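Local coordinates for protein acyl-CoA dehydrogenase FadE3 (Mycobacterium smegmatis, PDB 4IV6) that is a flavoprotein of the acyl-CoA dehydrogenase family that binds dihydroflavine-adenine dinucleotide in a pocket shared between neighbouring subunits, at residues G81-M89 with L204-C212; T17-V26 with L43-I52. All blocks are in the same frame, centred on the assembly; numbering follows the deposited sequence.

Interaction 1: G81-M89 with L204-C212; sequences GWMSLAGAM and LGYKGVESC. With FDA (dihydroflavine-adenine dinucleotide), chain D.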
# COMPACT_ATOMS: atom_id res chain seq x y z
N GLY B 81 16.71 19.50 -9.74
CA GLY B 81 18.18 19.53 -9.64
C GLY B 81 18.71 19.27 -8.23
O GLY B 81 19.63 18.48 -8.02
N TRP B 82 18.12 19.93 -7.25
CA TRP B 82 18.55 19.81 -5.86
C TRP B 82 17.48 20.41 -4.97
O TRP B 82 17.24 21.62 -5.04
CB TRP B 82 19.89 20.50 -5.64
CG TRP B 82 20.56 20.27 -4.32
CD1 TRP B 82 20.22 19.37 -3.35
CD2 TRP B 82 21.74 20.94 -3.85
NE1 TRP B 82 21.13 19.43 -2.32
CE2 TRP B 82 22.06 20.40 -2.59
CE3 TRP B 82 22.55 21.94 -4.39
CZ2 TRP B 82 23.15 20.83 -1.85
CZ3 TRP B 82 23.64 22.37 -3.64
CH2 TRP B 82 23.93 21.81 -2.39
N MET B 83 16.82 19.56 -4.17
CA MET B 83 15.70 19.98 -3.33
C MET B 83 16.07 21.22 -2.52
O MET B 83 15.27 22.14 -2.37
CB MET B 83 15.30 18.84 -2.39
CG MET B 83 14.04 19.12 -1.57
SD MET B 83 13.65 17.81 -0.38
CE MET B 83 14.90 18.10 0.87
N SER B 84 17.30 21.22 -2.01
CA SER B 84 17.79 22.31 -1.16
C SER B 84 17.69 23.70 -1.82
O SER B 84 17.51 24.71 -1.13
CB SER B 84 19.24 22.03 -0.73
OG SER B 84 19.35 20.85 0.07
N LEU B 85 17.85 23.78 -3.14
CA LEU B 85 17.77 25.07 -3.81
C LEU B 85 16.34 25.62 -3.84
O LEU B 85 16.12 26.84 -3.72
CB LEU B 85 18.38 25.01 -5.23
CG LEU B 85 19.85 24.58 -5.29
CD1 LEU B 85 20.30 24.57 -6.75
CD2 LEU B 85 20.78 25.50 -4.48
N ALA B 86 15.35 24.74 -3.94
CA ALA B 86 13.96 25.17 -3.79
C ALA B 86 13.70 25.58 -2.35
O ALA B 86 13.04 26.58 -2.08
CB ALA B 86 13.02 24.05 -4.22
N GLY B 87 14.27 24.84 -1.42
CA GLY B 87 14.11 25.16 0.02
C GLY B 87 14.68 26.52 0.35
O GLY B 87 14.17 27.24 1.21
N ALA B 88 15.75 26.89 -0.34
CA ALA B 88 16.40 28.18 -0.14
C ALA B 88 15.47 29.36 -0.34
O ALA B 88 15.68 30.42 0.28
CB ALA B 88 17.59 28.33 -1.07
N MET B 89 14.47 29.21 -1.20
CA MET B 89 13.57 30.33 -1.55
C MET B 89 12.10 30.18 -1.09
O MET B 89 11.32 31.10 -1.25
CB MET B 89 13.66 30.65 -3.06
CG MET B 89 13.45 29.46 -4.00
SD MET B 89 11.71 29.04 -4.27
CE MET B 89 11.12 30.51 -5.00
N LEU B 204 19.45 14.45 7.69
CA LEU B 204 19.53 13.31 6.77
C LEU B 204 19.73 13.75 5.31
O LEU B 204 20.49 13.13 4.56
CB LEU B 204 18.25 12.49 6.88
CG LEU B 204 18.01 11.42 5.85
CD1 LEU B 204 19.09 10.35 5.90
CD2 LEU B 204 16.64 10.82 6.09
N GLY B 205 19.02 14.81 4.93
CA GLY B 205 19.08 15.39 3.57
C GLY B 205 18.85 16.90 3.69
O GLY B 205 19.09 17.49 4.74
N TYR B 206 18.42 17.52 2.59
CA TYR B 206 18.21 18.97 2.57
C TYR B 206 19.54 19.64 2.92
O TYR B 206 19.56 20.61 3.63
CB TYR B 206 17.14 19.36 3.61
CG TYR B 206 16.48 20.73 3.45
CD1 TYR B 206 16.86 21.64 2.44
CD2 TYR B 206 15.49 21.13 4.31
CE1 TYR B 206 16.26 22.90 2.34
CE2 TYR B 206 14.88 22.36 4.21
CZ TYR B 206 15.25 23.23 3.23
OH TYR B 206 14.61 24.46 3.15
N LYS B 207 20.63 19.10 2.40
CA LYS B 207 21.95 19.60 2.78
C LYS B 207 22.33 20.89 2.03
O LYS B 207 21.64 21.30 1.11
CB LYS B 207 22.98 18.47 2.60
CG LYS B 207 22.86 17.47 3.76
CD LYS B 207 23.71 16.23 3.68
CE LYS B 207 25.12 16.52 4.13
NZ LYS B 207 26.06 15.43 3.67
N GLY B 208 23.38 21.56 2.47
CA GLY B 208 23.76 22.85 1.86
C GLY B 208 23.05 24.04 2.50
O GLY B 208 23.71 25.02 2.89
N VAL B 209 21.72 23.96 2.60
CA VAL B 209 20.87 24.90 3.36
C VAL B 209 20.89 24.61 4.86
O VAL B 209 20.63 23.48 5.28
CB VAL B 209 19.41 24.83 2.88
CG1 VAL B 209 18.44 25.52 3.85
CG2 VAL B 209 19.31 25.46 1.49
N GLU B 210 21.15 25.64 5.66
CA GLU B 210 21.18 25.50 7.11
C GLU B 210 19.76 25.52 7.68
O GLU B 210 18.92 26.21 7.16
CB GLU B 210 22.07 26.57 7.75
CG GLU B 210 21.49 27.98 7.90
CD GLU B 210 21.42 28.82 6.63
OE1 GLU B 210 21.71 28.30 5.52
OE2 GLU B 210 21.08 30.02 6.73
N SER B 211 19.52 24.71 8.72
CA SER B 211 18.36 24.83 9.58
C SER B 211 18.86 24.98 11.00
O SER B 211 19.74 24.21 11.41
CB SER B 211 17.44 23.62 9.46
OG SER B 211 16.88 23.62 8.14
N CYS B 212 18.32 25.95 11.72
CA CYS B 212 18.90 26.39 12.98
C CYS B 212 17.96 26.49 14.17
O CYS B 212 16.74 26.71 14.02
CB CYS B 212 19.51 27.77 12.76
SG CYS B 212 20.72 27.85 11.41
PA FDA D . 5.41 16.98 16.59
O1A FDA D . 4.35 18.05 16.51
O2A FDA D . 6.17 16.76 17.87
O5B FDA D . 4.74 15.60 16.13
C5B FDA D . 5.39 14.32 16.28
C4B FDA D . 4.50 13.23 15.66
O4B FDA D . 3.17 13.26 16.21
C3B FDA D . 4.30 13.43 14.17
O3B FDA D . 4.07 12.14 13.55
C2B FDA D . 3.07 14.30 14.12
O2B FDA D . 2.36 14.26 12.89
C1B FDA D . 2.24 13.65 15.20
N9A FDA D . 1.20 14.54 15.77
C8A FDA D . 1.42 15.61 16.57
N7A FDA D . 0.26 16.17 16.95
C5A FDA D . -0.73 15.44 16.36
C6A FDA D . -2.18 15.48 16.33
N6A FDA D . -2.83 16.43 17.01
N1A FDA D . -2.87 14.57 15.61
C2A FDA D . -2.22 13.59 14.95
N3A FDA D . -0.87 13.49 14.92
C4A FDA D . -0.11 14.36 15.62
N1 FDA D . 9.68 25.10 10.84
C2 FDA D . 9.67 26.42 10.72
O2 FDA D . 8.96 27.10 11.49
N3 FDA D . 10.42 27.05 9.80
C4 FDA D . 11.23 26.43 8.94
O4 FDA D . 11.93 27.08 8.11
C4X FDA D . 11.27 24.96 8.99
N5 FDA D . 12.07 24.21 8.20
C5X FDA D . 12.38 22.95 8.57
C6 FDA D . 13.50 22.29 8.05
C7 FDA D . 13.81 20.97 8.40
C7M FDA D . 15.03 20.29 7.85
C8 FDA D . 12.96 20.28 9.29
C8M FDA D . 13.20 18.85 9.73
C9 FDA D . 11.86 20.93 9.82
C9A FDA D . 11.57 22.26 9.49
N10 FDA D . 10.46 22.90 10.08
C10 FDA D . 10.44 24.31 10.04
C1' FDA D . 9.89 22.28 11.27
C2' FDA D . 8.70 21.45 10.83
O2' FDA D . 7.64 22.29 10.36
C3' FDA D . 8.24 20.60 12.02
O3' FDA D . 9.16 19.52 12.15
C4' FDA D . 6.85 20.04 11.85
O4' FDA D . 5.96 21.11 12.20
C5' FDA D . 6.57 18.88 12.83
O5' FDA D . 6.94 19.30 14.13
P FDA D . 7.50 18.36 15.27
O1P FDA D . 7.50 19.26 16.49
O2P FDA D . 8.79 17.75 14.82
O3P FDA D . 6.39 17.20 15.35
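Tyr206 lies between the first turn of helix 83-102 and the flavin, and can be followed atom by atom. Its CB lies 3.8 Å from the methyl CE of Met83 in the modelled conformer, one of two, so this touch is less certain. With CG anti to the backbone N (chi1 -162°), the ring extends along the helix. On one side CD1 comes to Ser84 OG, 3.5 Å away at the ring edge, and CE1 passes the CA atoms of Ser84 and Gly87. On the other, CD2 approaches the ligand methyl C7M at 3.7 Å, oblique to the ring. The phenolic OH ends 3.2 Å from Gly87 CA, where the helix has no side chain to hold it off.

The one hydrogen bond between the segments runs from Ser84 OG to Lys207 O, 2.6 Å long. The donor lies in the carbonyl plane on a lone pair, at a C=O...OG angle of 139°. The same oxygen sits 3.4 Å from Trp82 CZ2, while Ser84 CB rests on a face of the indole, offset toward the rim. Val209 CG2 comes 3.3 Å from Ser84 O and, one turn on, packs on Ala88 CB.

Outside the segments, Asp358 accepts from Tyr206 N, and Tyr346 of the second subunit packs on Met83 and Tyr206. Ser211, entering strand 211-216, brings OG to 3.6 Å from ligand C6. The loop thus links the N-terminal helices to the beta domain beside the benzenoid end of the flavin, in the dihydroflavine-adenine dinucleotide pocket of an acyl-CoA dehydrogenase.

Interaction 2: T17-V26 with L43-I52; sequences TVHDFVEKQV and LIETMKEIGI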
# COMPACT_ATOMS: atom_id res chain seq x y z
N THR B 17 14.80 28.84 -18.43
CA THR B 17 16.03 29.37 -17.87
C THR B 17 16.43 28.61 -16.63
O THR B 17 17.60 28.29 -16.45
CB THR B 17 15.84 30.85 -17.54
OG1 THR B 17 15.66 31.55 -18.77
CG2 THR B 17 17.06 31.43 -16.81
N VAL B 18 15.46 28.30 -15.77
CA VAL B 18 15.74 27.59 -14.54
C VAL B 18 16.13 26.12 -14.84
O VAL B 18 17.09 25.61 -14.27
CB VAL B 18 14.57 27.73 -13.54
CG1 VAL B 18 14.82 26.95 -12.27
CG2 VAL B 18 14.37 29.20 -13.18
N HIS B 19 15.45 25.48 -15.79
CA HIS B 19 15.82 24.14 -16.27
C HIS B 19 17.26 24.08 -16.79
O HIS B 19 18.01 23.15 -16.47
CB HIS B 19 14.87 23.74 -17.39
CG HIS B 19 15.14 22.38 -17.94
ND1 HIS B 19 14.54 21.25 -17.44
CD2 HIS B 19 15.90 21.98 -18.98
CE1 HIS B 19 14.94 20.20 -18.13
NE2 HIS B 19 15.77 20.61 -19.07
N ASP B 20 17.63 25.07 -17.60
CA ASP B 20 18.99 25.16 -18.15
C ASP B 20 20.02 25.36 -17.06
O ASP B 20 21.08 24.75 -17.08
CB ASP B 20 19.07 26.31 -19.16
CG ASP B 20 18.42 25.96 -20.45
OD1 ASP B 20 17.96 24.80 -20.54
OD2 ASP B 20 18.38 26.81 -21.37
N PHE B 21 19.71 26.23 -16.10
CA PHE B 21 20.56 26.47 -14.93
C PHE B 21 20.77 25.17 -14.17
O PHE B 21 21.88 24.85 -13.76
CB PHE B 21 19.90 27.52 -14.04
CG PHE B 21 20.38 27.56 -12.61
CD1 PHE B 21 21.63 28.04 -12.30
CD2 PHE B 21 19.54 27.22 -11.57
CE1 PHE B 21 22.06 28.10 -10.97
CE2 PHE B 21 19.95 27.29 -10.25
CZ PHE B 21 21.20 27.75 -9.95
N VAL B 22 19.70 24.39 -14.05
CA VAL B 22 19.78 23.11 -13.35
C VAL B 22 20.68 22.12 -14.12
O VAL B 22 21.57 21.53 -13.54
CB VAL B 22 18.39 22.55 -13.04
CG1 VAL B 22 18.44 21.05 -12.71
CG2 VAL B 22 17.78 23.33 -11.90
N GLU B 23 20.44 21.98 -15.42
CA GLU B 23 21.21 21.09 -16.24
C GLU B 23 22.69 21.49 -16.34
O GLU B 23 23.54 20.65 -16.21
CB GLU B 23 20.62 20.98 -17.65
CG GLU B 23 19.24 20.33 -17.71
CD GLU B 23 19.29 18.88 -17.27
OE1 GLU B 23 20.03 18.12 -17.89
OE2 GLU B 23 18.65 18.55 -16.26
N LYS B 24 22.99 22.77 -16.55
CA LYS B 24 24.38 23.19 -16.84
C LYS B 24 25.18 23.59 -15.60
O LYS B 24 26.39 23.37 -15.53
CB LYS B 24 24.39 24.37 -17.80
CG LYS B 24 23.57 24.18 -19.08
CD LYS B 24 24.10 23.07 -19.96
CE LYS B 24 23.23 22.88 -21.21
NZ LYS B 24 23.22 24.07 -22.11
N GLN B 25 24.51 24.17 -14.60
CA GLN B 25 25.22 24.69 -13.43
C GLN B 25 25.03 23.85 -12.18
O GLN B 25 25.97 23.63 -11.45
CB GLN B 25 24.85 26.15 -13.20
CG GLN B 25 24.88 26.97 -14.49
CD GLN B 25 24.80 28.47 -14.30
OE1 GLN B 25 25.46 29.02 -13.44
NE2 GLN B 25 24.01 29.13 -15.12
N VAL B 26 23.82 23.38 -11.92
CA VAL B 26 23.58 22.65 -10.68
C VAL B 26 24.10 21.22 -10.72
O VAL B 26 24.92 20.81 -9.87
CB VAL B 26 22.08 22.62 -10.30
CG1 VAL B 26 21.87 21.83 -9.02
CG2 VAL B 26 21.57 24.04 -10.14
N LEU B 43 25.68 29.09 -6.74
CA LEU B 43 24.39 28.72 -7.29
C LEU B 43 23.28 29.68 -6.80
O LEU B 43 22.45 30.13 -7.58
CB LEU B 43 24.05 27.26 -6.93
CG LEU B 43 24.99 26.21 -7.54
CD1 LEU B 43 24.62 24.81 -7.07
CD2 LEU B 43 25.00 26.27 -9.07
N ILE B 44 23.28 30.00 -5.51
CA ILE B 44 22.25 30.86 -4.96
C ILE B 44 22.36 32.28 -5.54
O ILE B 44 21.35 32.92 -5.83
CB ILE B 44 22.27 30.82 -3.41
CG1 ILE B 44 21.67 29.49 -2.94
CG2 ILE B 44 21.44 31.96 -2.83
CD1 ILE B 44 21.68 29.30 -1.44
N GLU B 45 23.59 32.74 -5.75
CA GLU B 45 23.81 34.05 -6.35
C GLU B 45 23.26 34.10 -7.78
O GLU B 45 22.61 35.07 -8.15
CB GLU B 45 25.30 34.39 -6.30
CG GLU B 45 25.62 35.85 -6.51
CD GLU B 45 25.05 36.76 -5.42
OE1 GLU B 45 24.86 36.38 -4.24
OE2 GLU B 45 24.80 37.91 -5.79
N THR B 46 23.46 33.05 -8.55
CA THR B 46 22.88 32.96 -9.87
C THR B 46 21.36 32.96 -9.77
O THR B 46 20.68 33.57 -10.58
CB THR B 46 23.38 31.70 -10.62
OG1 THR B 46 24.81 31.77 -10.76
CG2 THR B 46 22.73 31.59 -12.00
N MET B 47 20.81 32.30 -8.75
CA MET B 47 19.36 32.33 -8.54
C MET B 47 18.86 33.73 -8.27
O MET B 47 17.82 34.14 -8.81
CB MET B 47 18.94 31.39 -7.41
CG MET B 47 19.13 29.94 -7.81
SD MET B 47 19.08 28.81 -6.42
CE MET B 47 17.49 29.18 -5.72
N LYS B 48 19.61 34.48 -7.49
CA LYS B 48 19.25 35.88 -7.28
C LYS B 48 19.19 36.66 -8.61
O LYS B 48 18.21 37.37 -8.87
CB LYS B 48 20.23 36.54 -6.32
CG LYS B 48 20.20 35.97 -4.91
CD LYS B 48 21.17 36.71 -4.02
CE LYS B 48 21.22 36.05 -2.68
NZ LYS B 48 21.93 36.86 -1.69
N GLU B 49 20.20 36.53 -9.46
CA GLU B 49 20.25 37.24 -10.75
C GLU B 49 19.08 36.85 -11.67
O GLU B 49 18.50 37.68 -12.36
CB GLU B 49 21.58 36.95 -11.45
CG GLU B 49 22.81 37.44 -10.68
CD GLU B 49 24.15 36.80 -11.10
OE1 GLU B 49 24.20 35.89 -11.98
OE2 GLU B 49 25.18 37.22 -10.50
N ILE B 50 18.77 35.56 -11.68
CA ILE B 50 17.64 35.00 -12.44
C ILE B 50 16.31 35.64 -12.01
O ILE B 50 15.38 35.71 -12.79
CB ILE B 50 17.55 33.46 -12.20
CG1 ILE B 50 18.64 32.74 -12.98
CG2 ILE B 50 16.20 32.89 -12.62
CD1 ILE B 50 18.65 31.25 -12.72
N GLY B 51 16.22 36.11 -10.76
CA GLY B 51 14.96 36.68 -10.23
C GLY B 51 14.18 35.73 -9.30
O GLY B 51 13.03 36.02 -8.96
N ILE B 52 14.79 34.62 -8.87
CA ILE B 52 14.08 33.59 -8.09
C ILE B 52 13.46 34.15 -6.78
O ILE B 52 12.36 33.73 -6.33
CB ILE B 52 15.03 32.42 -7.72
CG1 ILE B 52 15.57 31.69 -8.95
CG2 ILE B 52 14.35 31.41 -6.80
CD1 ILE B 52 14.51 31.04 -9.82
O HOH W 1 25.73 29.32 -11.03
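Phe21 bridges a wide separation, reaching into Leu43, Thr46, Met47 and Ile50 although the axes of segments 17-26 and 43-50 approach only to 11.5 Å. The helices run nearly antiparallel, at 156°, and the phenyl ring fills much of the distance between them. CG is anti to the backbone N (chi1 161°), which carries the ring into the hole formed by those four residues.

Thr46 CG2 meets Phe21 CE1 at 3.7 Å, and Met47 CG lies equally close to Phe21 CE2, at the other edge but on the same side of the ring plane. Beyond CG, the Met47 sulfur makes an oblique Met-aromatic contact, 5.3 Å from the Phe21 ring centroid. In the modelled conformer, one of two, Ile50 CD1 sits over one face, a contact that is therefore less certain; Val26 CG2, from Phe21's own helix, sits over the opposite face, offset toward the rim. The last turn of that helix is of the wider pi type, and Phe21 O accepts from both Gln25 N and Val26 N. Leu43 CD2 packs on this turn, 3.7 Å from Gln25 O.

At the outer margin Gln25 and Thr46 approach from opposite directions. A water lies between them, 2.6 Å from Thr46 OG1, but its distance to Gln25 OE1 is too short to be trusted in detail; Thr46 OG1 also bonds to Glu42 O. At the other end a Schellman motif at Gly51 turns the chain, and Ile52 CD1 comes to 3.8 Å from Val18 CG2. The arrangement is a single Phe21 knob in the hole of a nearly antiparallel partner helix, within the helical N-terminal domain of the acyl-CoA dehydrogenase fold.

The two contacts meet through residues 81-89, their centres about 15 Å apart. One side of this segment meets the 204-212 loop in interaction 1, while Leu85 and Met89 turn to the helix pair of interaction 2. Leu85 O lies 3.4 Å from Met47 CE, and Leu85 CD1 is 3.7 Å from Val26 CG2. Nearby, Met89 CG packs on Ile52 CG2 at 3.5 Å, and Gly81 CA on Val22 CG1 at 3.4 Å. Packing therefore runs continuously from the 17-26 and 43-52 helices through helix 83-102 to the loop holding Tyr206 and Ser211 beside the flavin; of the two contacts, interaction 1 alone contributes pocket residues.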